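Local coordinates for protein beta-L-arabinobiosidase (Bacteroides thetaiotaomicron, PDB 5MQR) that probably hydrolyses L-arabinose-containing chains of plant pectin, and may also have sialidase activity, at residues N657-E662 against Y674-L679; S719-D724 against M1025-I1030; T320-Y325 against G385-S390; A335-K340 against T346-V351. All coordinates share one frame; numbering follows the deposited sequence.

Contact 1 of 4, residues N657-E662 against Y674-L679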
# COMPACT_ATOMS: atom_id res chain seq x y z
N ASN A 657 6.74 -13.30 -16.61
CA ASN A 657 7.67 -14.10 -15.83
C ASN A 657 8.36 -13.46 -14.66
O ASN A 657 8.71 -14.18 -13.74
CB ASN A 657 8.70 -14.70 -16.76
CG ASN A 657 8.13 -15.82 -17.56
OD1 ASN A 657 7.97 -16.92 -17.04
ND2 ASN A 657 7.72 -15.53 -18.80
N ILE A 658 8.57 -12.15 -14.65
CA ILE A 658 9.43 -11.60 -13.62
C ILE A 658 8.73 -11.08 -12.38
O ILE A 658 7.69 -10.43 -12.48
CB ILE A 658 10.44 -10.59 -14.16
CG1 ILE A 658 9.82 -9.30 -14.69
CG2 ILE A 658 11.29 -11.24 -15.25
CD1 ILE A 658 10.83 -8.17 -14.70
N PRO A 659 9.30 -11.37 -11.19
CA PRO A 659 8.90 -10.56 -10.05
C PRO A 659 9.23 -9.10 -10.34
O PRO A 659 10.15 -8.81 -11.12
CB PRO A 659 9.73 -11.12 -8.88
CG PRO A 659 10.08 -12.51 -9.31
CD PRO A 659 10.27 -12.40 -10.79
N LEU A 660 8.47 -8.20 -9.75
CA LEU A 660 8.71 -6.77 -9.96
C LEU A 660 9.39 -6.13 -8.76
O LEU A 660 9.10 -6.51 -7.62
CB LEU A 660 7.40 -6.06 -10.28
CG LEU A 660 6.64 -6.56 -11.52
CD1 LEU A 660 5.27 -5.91 -11.60
CD2 LEU A 660 7.40 -6.33 -12.82
N PHE A 661 10.25 -5.15 -9.00
CA PHE A 661 11.03 -4.51 -7.95
C PHE A 661 11.09 -3.00 -8.19
O PHE A 661 11.13 -2.54 -9.31
CB PHE A 661 12.47 -5.11 -7.93
CG PHE A 661 13.46 -4.34 -7.06
CD1 PHE A 661 13.50 -4.52 -5.70
CD2 PHE A 661 14.34 -3.44 -7.62
CE1 PHE A 661 14.39 -3.81 -4.90
CE2 PHE A 661 15.23 -2.73 -6.82
CZ PHE A 661 15.25 -2.91 -5.46
N GLU A 662 11.11 -2.24 -7.11
CA GLU A 662 11.49 -0.84 -7.19
C GLU A 662 12.15 -0.39 -5.93
O GLU A 662 11.90 -0.94 -4.85
CB GLU A 662 10.30 0.10 -7.47
CG GLU A 662 9.22 0.13 -6.39
CD GLU A 662 8.23 1.29 -6.55
OE1 GLU A 662 8.13 1.91 -7.65
OE2 GLU A 662 7.54 1.57 -5.54
N TYR A 674 17.52 -5.01 -16.14
CA TYR A 674 18.48 -5.39 -17.16
C TYR A 674 18.87 -6.88 -17.10
O TYR A 674 18.95 -7.54 -18.12
CB TYR A 674 19.74 -4.52 -17.09
CG TYR A 674 20.84 -4.99 -18.03
CD1 TYR A 674 20.75 -4.75 -19.39
CD2 TYR A 674 21.92 -5.72 -17.57
CE1 TYR A 674 21.72 -5.19 -20.27
CE2 TYR A 674 22.91 -6.17 -18.44
CZ TYR A 674 22.80 -5.91 -19.79
OH TYR A 674 23.78 -6.33 -20.65
N ARG A 675 19.11 -7.39 -15.91
CA ARG A 675 19.63 -8.75 -15.77
C ARG A 675 18.56 -9.77 -16.12
O ARG A 675 18.89 -10.83 -16.64
CB ARG A 675 20.20 -8.99 -14.38
CG ARG A 675 21.56 -8.30 -14.17
CD ARG A 675 22.67 -8.88 -15.05
NE ARG A 675 22.86 -10.29 -14.78
CZ ARG A 675 23.84 -10.82 -14.05
NH1 ARG A 675 24.81 -10.08 -13.50
NH2 ARG A 675 23.83 -12.13 -13.86
N TRP A 676 17.29 -9.43 -15.87
CA TRP A 676 16.22 -10.30 -16.38
C TRP A 676 16.17 -10.28 -17.91
O TRP A 676 16.03 -11.32 -18.53
CB TRP A 676 14.86 -9.95 -15.81
CG TRP A 676 14.63 -10.36 -14.42
CD1 TRP A 676 14.19 -9.56 -13.41
CD2 TRP A 676 14.77 -11.67 -13.86
NE1 TRP A 676 14.06 -10.28 -12.25
CE2 TRP A 676 14.42 -11.57 -12.49
CE3 TRP A 676 15.20 -12.89 -14.36
CZ2 TRP A 676 14.47 -12.66 -11.61
CZ3 TRP A 676 15.24 -13.98 -13.50
CH2 TRP A 676 14.88 -13.86 -12.14
N TRP A 677 16.26 -9.08 -18.50
CA TRP A 677 16.22 -8.89 -19.94
C TRP A 677 17.39 -9.59 -20.63
O TRP A 677 17.27 -10.12 -21.73
CB TRP A 677 16.26 -7.37 -20.23
CG TRP A 677 16.29 -6.95 -21.67
CD1 TRP A 677 15.22 -6.75 -22.49
CD2 TRP A 677 17.44 -6.61 -22.42
NE1 TRP A 677 15.65 -6.32 -23.72
CE2 TRP A 677 17.01 -6.22 -23.70
CE3 TRP A 677 18.81 -6.61 -22.14
CZ2 TRP A 677 17.89 -5.84 -24.71
CZ3 TRP A 677 19.69 -6.22 -23.14
CH2 TRP A 677 19.22 -5.84 -24.40
N SER A 678 18.53 -9.58 -19.95
CA SER A 678 19.70 -10.24 -20.42
C SER A 678 19.57 -11.76 -20.34
O SER A 678 19.77 -12.44 -21.33
CB SER A 678 20.90 -9.81 -19.58
OG SER A 678 22.03 -10.21 -20.31
N LEU A 679 19.24 -12.26 -19.15
CA LEU A 679 19.06 -13.70 -18.94
C LEU A 679 18.12 -14.31 -19.97
O LEU A 679 18.37 -15.37 -20.50
CB LEU A 679 18.50 -13.99 -17.54
CG LEU A 679 18.24 -15.45 -17.22
CD1 LEU A 679 19.56 -16.18 -16.99
CD2 LEU A 679 17.34 -15.60 -16.03

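Contact 2 of 4, residues S719-D724 against M1025-I1030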
# COMPACT_ATOMS: atom_id res chain seq x y z
N SER A 719 17.15 -18.47 -12.33
CA SER A 719 15.95 -18.74 -13.10
C SER A 719 14.80 -19.30 -12.27
O SER A 719 13.68 -19.36 -12.75
CB SER A 719 16.25 -19.68 -14.25
OG SER A 719 17.27 -19.12 -15.09
N ARG A 720 15.07 -19.71 -11.03
CA ARG A 720 14.02 -20.30 -10.19
C ARG A 720 12.91 -19.31 -9.87
O ARG A 720 11.83 -19.73 -9.47
CB ARG A 720 14.60 -20.92 -8.92
CG ARG A 720 15.15 -19.91 -7.91
CD ARG A 720 15.85 -20.62 -6.76
NE ARG A 720 16.63 -19.68 -5.95
CZ ARG A 720 16.95 -19.85 -4.66
NH1 ARG A 720 16.52 -20.91 -3.99
NH2 ARG A 720 17.68 -18.92 -4.03
N TRP A 721 13.17 -18.00 -10.05
CA TRP A 721 12.20 -16.93 -9.78
C TRP A 721 11.25 -16.62 -10.92
O TRP A 721 10.30 -15.86 -10.73
CB TRP A 721 12.93 -15.65 -9.33
CG TRP A 721 13.74 -15.90 -8.12
CD1 TRP A 721 15.10 -16.07 -8.08
CD2 TRP A 721 13.27 -16.09 -6.78
NE1 TRP A 721 15.50 -16.31 -6.79
CE2 TRP A 721 14.40 -16.35 -5.98
CE3 TRP A 721 12.01 -16.07 -6.18
CZ2 TRP A 721 14.31 -16.58 -4.61
CZ3 TRP A 721 11.92 -16.30 -4.82
CH2 TRP A 721 13.07 -16.55 -4.04
N LEU A 722 11.51 -17.18 -12.10
CA LEU A 722 10.64 -16.99 -13.25
C LEU A 722 9.33 -17.72 -13.01
O LEU A 722 9.33 -18.89 -12.63
CB LEU A 722 11.30 -17.52 -14.53
CG LEU A 722 12.63 -16.91 -14.95
CD1 LEU A 722 13.11 -17.64 -16.19
CD2 LEU A 722 12.54 -15.41 -15.18
N ARG A 723 8.23 -17.04 -13.27
CA ARG A 723 6.91 -17.51 -12.85
C ARG A 723 6.41 -18.67 -13.70
O ARG A 723 5.75 -19.55 -13.18
CB ARG A 723 5.90 -16.36 -12.86
CG ARG A 723 6.16 -15.27 -11.80
CD ARG A 723 5.13 -14.14 -11.90
NE ARG A 723 3.81 -14.71 -11.65
CZ ARG A 723 3.24 -14.81 -10.45
NH1 ARG A 723 3.82 -14.31 -9.36
NH2 ARG A 723 2.06 -15.42 -10.35
N ASP A 724 6.67 -18.65 -15.01
CA ASP A 724 6.24 -19.75 -15.87
C ASP A 724 7.26 -20.89 -15.74
O ASP A 724 8.42 -20.74 -16.12
CB ASP A 724 6.09 -19.29 -17.32
CG ASP A 724 5.43 -20.34 -18.22
OD1 ASP A 724 5.37 -21.53 -17.88
OD2 ASP A 724 4.99 -19.95 -19.31
N MSE A 1025 19.48 -10.10 -5.24
CA MSE A 1025 18.53 -9.04 -4.93
C MSE A 1025 17.38 -9.58 -4.09
O MSE A 1025 17.05 -9.03 -3.06
CB MSE A 1025 18.00 -8.38 -6.19
CG MSE A 1025 19.05 -7.65 -7.04
SE MSE A 1025 19.53 -5.95 -6.17
CE MSE A 1025 17.87 -5.05 -6.74
N ILE A 1026 16.82 -10.71 -4.52
CA ILE A 1026 15.65 -11.30 -3.91
C ILE A 1026 15.95 -11.97 -2.57
O ILE A 1026 15.18 -11.79 -1.60
CB ILE A 1026 14.99 -12.29 -4.88
CG1 ILE A 1026 14.43 -11.53 -6.08
CG2 ILE A 1026 13.86 -13.07 -4.20
CD1 ILE A 1026 14.03 -12.41 -7.26
N THR A 1027 17.03 -12.74 -2.50
CA THR A 1027 17.30 -13.53 -1.29
C THR A 1027 18.23 -12.88 -0.29
O THR A 1027 18.27 -13.32 0.86
CB THR A 1027 17.86 -14.94 -1.61
OG1 THR A 1027 19.13 -14.83 -2.25
CG2 THR A 1027 16.92 -15.72 -2.47
N GLY A 1028 19.01 -11.88 -0.70
CA GLY A 1028 20.00 -11.27 0.18
C GLY A 1028 19.59 -9.87 0.56
O GLY A 1028 19.30 -9.59 1.74
N LEU A 1029 19.55 -8.98 -0.44
CA LEU A 1029 19.19 -7.57 -0.24
C LEU A 1029 17.76 -7.40 0.31
O LEU A 1029 17.58 -6.88 1.38
CB LEU A 1029 19.34 -6.81 -1.56
CG LEU A 1029 19.37 -5.30 -1.35
CD1 LEU A 1029 20.73 -4.83 -0.86
CD2 LEU A 1029 19.06 -4.63 -2.65
N ILE A 1030 16.76 -7.86 -0.43
CA ILE A 1030 15.38 -7.88 0.06
C ILE A 1030 15.22 -8.94 1.14
O ILE A 1030 14.43 -8.78 2.07
CB ILE A 1030 14.39 -8.18 -1.08
CG1 ILE A 1030 14.44 -7.08 -2.16
CG2 ILE A 1030 12.95 -8.32 -0.57
CD1 ILE A 1030 13.78 -5.79 -1.74

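Contact 3 of 4, residues T320-Y325 against G385-S390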
# COMPACT_ATOMS: atom_id res chain seq x y z
N THR A 320 0.51 9.97 10.45
CA THR A 320 0.43 10.80 9.26
C THR A 320 -0.69 11.84 9.41
O THR A 320 -1.27 11.99 10.49
CB THR A 320 0.27 9.95 7.99
OG1 THR A 320 -1.02 9.35 7.95
CG2 THR A 320 1.37 8.88 7.92
N TYR A 321 -0.94 12.60 8.35
CA TYR A 321 -1.84 13.72 8.39
C TYR A 321 -2.83 13.65 7.22
O TYR A 321 -2.54 13.02 6.20
CB TYR A 321 -1.01 15.01 8.38
CG TYR A 321 -0.16 15.18 9.64
CD1 TYR A 321 1.11 14.60 9.75
CD2 TYR A 321 -0.62 15.94 10.69
CE1 TYR A 321 1.90 14.77 10.89
CE2 TYR A 321 0.15 16.11 11.83
CZ TYR A 321 1.41 15.52 11.92
OH TYR A 321 2.15 15.70 13.06
N ALA A 322 -3.99 14.27 7.42
CA ALA A 322 -5.04 14.33 6.41
C ALA A 322 -5.81 15.66 6.51
O ALA A 322 -6.02 16.20 7.60
CB ALA A 322 -6.01 13.17 6.56
N THR A 323 -6.21 16.16 5.34
CA THR A 323 -7.15 17.28 5.24
C THR A 323 -8.41 16.78 4.57
O THR A 323 -8.33 15.94 3.68
CB THR A 323 -6.57 18.47 4.47
OG1 THR A 323 -5.79 17.98 3.37
CG2 THR A 323 -5.70 19.27 5.36
N VAL A 324 -9.56 17.27 5.02
CA VAL A 324 -10.87 16.95 4.44
C VAL A 324 -11.56 18.26 4.14
O VAL A 324 -11.59 19.16 4.97
CB VAL A 324 -11.70 16.07 5.39
CG1 VAL A 324 -13.07 15.74 4.80
CG2 VAL A 324 -10.94 14.77 5.67
N TYR A 325 -12.05 18.39 2.92
CA TYR A 325 -12.51 19.67 2.40
C TYR A 325 -13.23 19.51 1.08
O TYR A 325 -13.12 18.48 0.44
CB TYR A 325 -11.34 20.65 2.21
CG TYR A 325 -10.22 20.22 1.26
CD1 TYR A 325 -9.33 19.20 1.60
CD2 TYR A 325 -10.02 20.85 0.05
CE1 TYR A 325 -8.28 18.82 0.76
CE2 TYR A 325 -8.98 20.48 -0.81
CZ TYR A 325 -8.11 19.46 -0.44
OH TYR A 325 -7.11 19.08 -1.28
N GLY A 385 -9.29 3.56 15.70
CA GLY A 385 -8.09 4.17 15.13
C GLY A 385 -8.35 4.97 13.85
O GLY A 385 -7.41 5.58 13.30
N ASP A 386 -9.59 5.00 13.40
CA ASP A 386 -9.90 5.55 12.10
C ASP A 386 -10.22 7.04 12.20
O ASP A 386 -10.30 7.61 13.31
CB ASP A 386 -11.08 4.78 11.46
CG ASP A 386 -10.74 3.32 11.17
OD1 ASP A 386 -9.59 2.99 10.84
OD2 ASP A 386 -11.65 2.48 11.25
N LEU A 387 -10.41 7.65 11.03
CA LEU A 387 -10.68 9.08 10.87
C LEU A 387 -12.18 9.30 10.72
O LEU A 387 -12.77 8.81 9.74
CB LEU A 387 -9.98 9.63 9.64
CG LEU A 387 -10.33 11.04 9.15
CD1 LEU A 387 -10.04 12.07 10.22
CD2 LEU A 387 -9.54 11.37 7.90
N TRP A 388 -12.77 10.04 11.66
CA TRP A 388 -14.19 10.33 11.64
C TRP A 388 -14.37 11.82 11.51
O TRP A 388 -13.78 12.61 12.28
CB TRP A 388 -14.84 9.85 12.91
CG TRP A 388 -14.90 8.39 13.08
CD1 TRP A 388 -13.92 7.60 13.56
CD2 TRP A 388 -16.02 7.54 12.85
NE1 TRP A 388 -14.34 6.29 13.61
CE2 TRP A 388 -15.64 6.23 13.19
CE3 TRP A 388 -17.31 7.76 12.39
CZ2 TRP A 388 -16.50 5.15 13.08
CZ3 TRP A 388 -18.17 6.69 12.29
CH2 TRP A 388 -17.76 5.41 12.63
N VAL A 389 -15.17 12.20 10.52
CA VAL A 389 -15.40 13.59 10.19
C VAL A 389 -16.90 13.83 10.08
O VAL A 389 -17.59 13.10 9.36
CB VAL A 389 -14.75 14.00 8.84
CG1 VAL A 389 -14.96 15.49 8.59
CG2 VAL A 389 -13.25 13.72 8.87
N SER A 390 -17.36 14.86 10.79
CA SER A 390 -18.72 15.34 10.71
C SER A 390 -18.86 16.41 9.62
O SER A 390 -17.90 17.10 9.30
CB SER A 390 -19.17 15.88 12.08
OG SER A 390 -18.55 17.12 12.40

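Contact 4 of 4, residues A335-K340 against T346-V351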
# COMPACT_ATOMS: atom_id res chain seq x y z
N ALA A 335 -13.69 15.77 -0.12
CA ALA A 335 -12.50 15.05 -0.53
C ALA A 335 -11.49 14.98 0.62
O ALA A 335 -11.63 15.68 1.62
CB ALA A 335 -11.87 15.75 -1.73
N ILE A 336 -10.49 14.14 0.43
CA ILE A 336 -9.43 13.95 1.40
C ILE A 336 -8.07 14.02 0.66
O ILE A 336 -7.91 13.48 -0.45
CB ILE A 336 -9.57 12.62 2.19
CG1 ILE A 336 -8.45 12.49 3.24
CG2 ILE A 336 -9.62 11.39 1.27
CD1 ILE A 336 -8.63 11.33 4.21
N SER A 337 -7.13 14.72 1.29
CA SER A 337 -5.76 14.80 0.85
C SER A 337 -4.86 14.30 1.99
O SER A 337 -5.09 14.63 3.15
CB SER A 337 -5.38 16.25 0.45
OG SER A 337 -6.02 16.70 -0.74
N LEU A 338 -3.82 13.54 1.66
CA LEU A 338 -2.89 12.97 2.64
C LEU A 338 -1.51 13.63 2.62
O LEU A 338 -1.09 14.20 1.59
CB LEU A 338 -2.73 11.47 2.40
CG LEU A 338 -4.05 10.69 2.30
CD1 LEU A 338 -3.79 9.25 1.93
CD2 LEU A 338 -4.86 10.80 3.59
N SER A 339 -0.82 13.56 3.76
CA SER A 339 0.51 14.11 3.97
C SER A 339 1.22 13.24 4.98
O SER A 339 0.60 12.82 5.97
CB SER A 339 0.44 15.53 4.55
OG SER A 339 1.72 16.07 4.86
N LYS A 340 2.50 12.97 4.73
CA LYS A 340 3.35 12.23 5.67
C LYS A 340 3.90 13.11 6.79
O LYS A 340 4.29 12.58 7.83
CB LYS A 340 4.53 11.56 4.94
CG LYS A 340 5.58 12.52 4.39
CD LYS A 340 6.84 11.81 4.01
CE LYS A 340 7.92 12.77 3.52
NZ LYS A 340 8.36 12.34 2.17
N THR A 346 -0.12 15.53 -0.93
CA THR A 346 0.24 14.98 -2.23
C THR A 346 -0.85 14.21 -2.95
O THR A 346 -0.65 13.86 -4.09
CB THR A 346 1.46 14.03 -2.09
OG1 THR A 346 1.12 12.94 -1.23
CG2 THR A 346 2.64 14.77 -1.46
N THR A 347 -1.98 13.94 -2.30
CA THR A 347 -3.07 13.16 -2.89
C THR A 347 -4.41 13.91 -2.84
O THR A 347 -4.58 14.87 -2.06
CB THR A 347 -3.26 11.81 -2.14
OG1 THR A 347 -3.71 12.04 -0.79
CG2 THR A 347 -1.94 11.01 -2.11
N LEU A 348 -5.36 13.44 -3.64
CA LEU A 348 -6.72 13.95 -3.63
C LEU A 348 -7.67 12.84 -4.04
O LEU A 348 -7.60 12.36 -5.16
CB LEU A 348 -6.87 15.14 -4.57
CG LEU A 348 -8.25 15.81 -4.56
CD1 LEU A 348 -8.50 16.44 -3.20
CD2 LEU A 348 -8.35 16.82 -5.67
N ASN A 349 -8.52 12.43 -3.12
CA ASN A 349 -9.49 11.36 -3.34
C ASN A 349 -10.82 11.72 -2.67
O ASN A 349 -10.92 12.71 -1.94
CB ASN A 349 -8.95 10.05 -2.76
CG ASN A 349 -7.71 9.56 -3.50
OD1 ASN A 349 -6.59 9.84 -3.09
ND2 ASN A 349 -7.92 8.87 -4.62
N LEU A 350 -11.83 10.91 -2.95
CA LEU A 350 -13.20 11.16 -2.50
C LEU A 350 -13.49 10.61 -1.11
O LEU A 350 -13.05 9.49 -0.75
CB LEU A 350 -14.17 10.52 -3.49
CG LEU A 350 -15.66 10.86 -3.31
CD1 LEU A 350 -15.89 12.31 -3.74
CD2 LEU A 350 -16.46 9.89 -4.14
N VAL A 351 -14.22 11.40 -0.33
CA VAL A 351 -14.83 10.94 0.91
C VAL A 351 -16.33 10.79 0.66
O VAL A 351 -16.84 9.69 0.80
CB VAL A 351 -14.58 11.92 2.07
CG1 VAL A 351 -15.36 11.52 3.32
CG2 VAL A 351 -13.09 12.00 2.38
O HOH W 1 -6.24 11.28 -0.81

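Contact 1 of 4, residues N657-E662 against Y674-L679
Ile658 and Pro659, in the short link that leaves helix 647-657 and runs into strand 660-662, pack on the indole of Trp676 in helix 666-680. The closest touch is made by the branch methyl of the isoleucine: Ile658 CG2 lies 3.6 Å from Trp676 CG. It sits over one face of the indole, 3.7 Å from the centroid of the five-membered ring and only 18° off its normal, which makes it a CH-pi contact. The longer arm of Ile658 follows the same ring, its CD1 3.9 Å from Trp676 CD1. With CG1 placed between the backbone N and the carbonyl carbon (chi1 67°), CG2 is left beside the N and is presented to the ring. Pro659 adds a looser apolar touch farther along the indole, its CD 4.3 Å from Trp676 CZ2, approaching obliquely.

The link carries the chain from helix 647-657 into strand 660-662, an outermost strand of a five-stranded antiparallel sheet, where it pairs with strand 1053-1061. Helix 666-680 follows a few residues later and folds back on the link. Tyr672 and Tyr673 of that helix bind the carbonyls of Pro659 and Phe661 through their hydroxyls, while Trp676 also packs on Asn1022 at the start of helix 1022-1029. Replacing Trp676 by an alanine would probably open a gap between helix and link, with Ile658 CG2 losing the ring face it rests on and Pro659 losing one of its apolar neighbours.

Contact 2 of 4, residues S719-D724 against M1025-I1030
Trp721 and Ile1026 carry most of this contact, which sets the type I turn from Ser719 to Leu722, just after helix 712-719, against helix 1022-1029. The turn falls in the MGH1-like glycoside hydrolase region, in keeping with the six-hairpin glycosidase name of the protein. The second helix widens into a pi-type turn here, with Ile1030 N bonded to Met1025 O at 2.9 Å; residue 1025 is a selenomethionine.

Dispersion does the work between the two segments, which share no hydrogen bond. Ile1026 lies along one face of the indole with both ends: CG2 stands 3.5 Å from the centroid of the six-membered ring, 12° off the normal, and CD1 reaches the pyrrole end, 3.6 Å from Trp721 CG. Having CG1 beside the backbone N (chi1 -67°) and CG2 anti to that N lets one side chain span both rings. On the opposite face Arg720 CG sits 3.7 Å above the ring plane, so the tryptophan is sandwiched between its own neighbour and the helix. Thr1027 CG2 comes in obliquely, 3.5 Å from Trp721 CZ2 and 3.6 Å from Arg720 NH2.

Asp1023, one turn before Thr1027, holds two of the polar ends: its OD1 takes both Trp721 NE1, by a hydrogen bond, and Arg720 NH2, in a salt bridge. Ala760 O receives Arg720 NH1 and Tyr717 O its NE. The hydroxyl of Thr1027 turns back to its own helix, OG1 bonding to Asp1023 O, which leaves the methyl CG2 facing the tryptophan and arginine.

Contact 3 of 4, residues T320-Y325 against G385-S390
Val324 meets Val389, and Ala322 meets Leu387, where two adjoining sheets of the beta-propeller region pack face to face. Four apolar side chains make the whole first shell. Val324 CG2 and Val389 CG2 are 4.1 Å apart, the two side chains lying alongside one another, pointing opposite ways. Leu387 reaches between the residues of the other strand: its CD2 touches Ala322 CB at 4.2 Å and Val324 CG2 at 4.3 Å. Both valines hold CG1 anti to the backbone N (chi1 179° for Val324), which leaves CG2 beside that N as the methyl that touches.

The strands 321-325 and 387-390 run the same way, 26° apart, with axes 9.7 Å from each other. No hydrogen bond joins them, as expected between blades rather than within one. Each is fixed by its own sheet: Ala322 and Val324 pair with Gln314 and Trp312, while strand 387-393 lies beside strand 397-403. Ile403 of that strand and Ile336 also pack on Leu387.

Farther out, the loop before strand 387-393 is tied down at its acidic residue: Asp386 OD2 forms a salt bridge with Arg402 NH2, and its OD1 accepts a hydrogen bond from Val405 N.

Contact 4 of 4, residues A335-K340 against T346-V351
Ser337 OG lies in the carbonyl plane of Thr347, donating to Thr347 O at 2.7 Å with a C=O...donor angle of 155°. The Asn349 carbonyl is met differently: Ile336 N comes in at 2.8 Å from Asn349 O, tilted 25° from the carbonyl plane. At the far end Thr346 N approaches Leu338 O head-on, 3.0 Å away. The side-chain amide of Asn349 is gripped at both ends, ND2 by Ser46 O and OD1 by a water.

These bonds join strand 334-339 to strand 349-350, the outermost strand of a four-stranded antiparallel blade of the propeller. Ile336 and Asn349 form the hydrogen-bonded pair, Asn349 N returning a bond of 2.9 Å to Ile336 O. At Thr347 a side-chain hydroxyl stands in for a backbone acceptor, before Thr346 N and Leu338 O resume the backbone bonding. Thr347 OG1, placed between its backbone N and carbonyl carbon (chi1 66°), accepts Leu338 N at 2.9 Å. It also donates to the water, 2.6 Å from OG1 to the water oxygen, and the same water donates to Ile336 O and Asn349 OD1, so a single molecule stitches the two strands.

Ser337 OG has a second partner, Tyr325 OH in the neighbouring strand; with an alanine here, Thr347 O would probably lose the hydroxyl in its plane and Tyr325 OH its mate. Apolar packing flanks the bonds: Leu348 CD1 lies 3.7 Å from Ala335 CB, and Val351 CG2 presses on Ile336 CB at 3.6 Å, the two side chains standing roughly perpendicular.

Overall arrangement
The four contacts fall into two pairs. Contacts 1 and 2, with centres 9 Å apart, share the helical region: Asn657 O probably bonds Arg723 N at 2.9 Å, and Trp676 CZ3 packs on Leu722 CD2 at 3.5 Å. Contacts 3 and 4, with centres 10 Å apart, meet in one propeller blade, where strands 321-325 and 334-339 are neighbours, while contact 3 reaches on to the next sheet; in sequence contact 4 is nested inside the loop closed by contact 3. Between the pairs there is no touch, the nearest atoms of contacts 1 and 4 being about 13 Å apart. Two metals lie near the propeller pair: the Asn349 side chain is about 7 Å from the sodium ion and that of Val389 about 12 Å from a calcium ion.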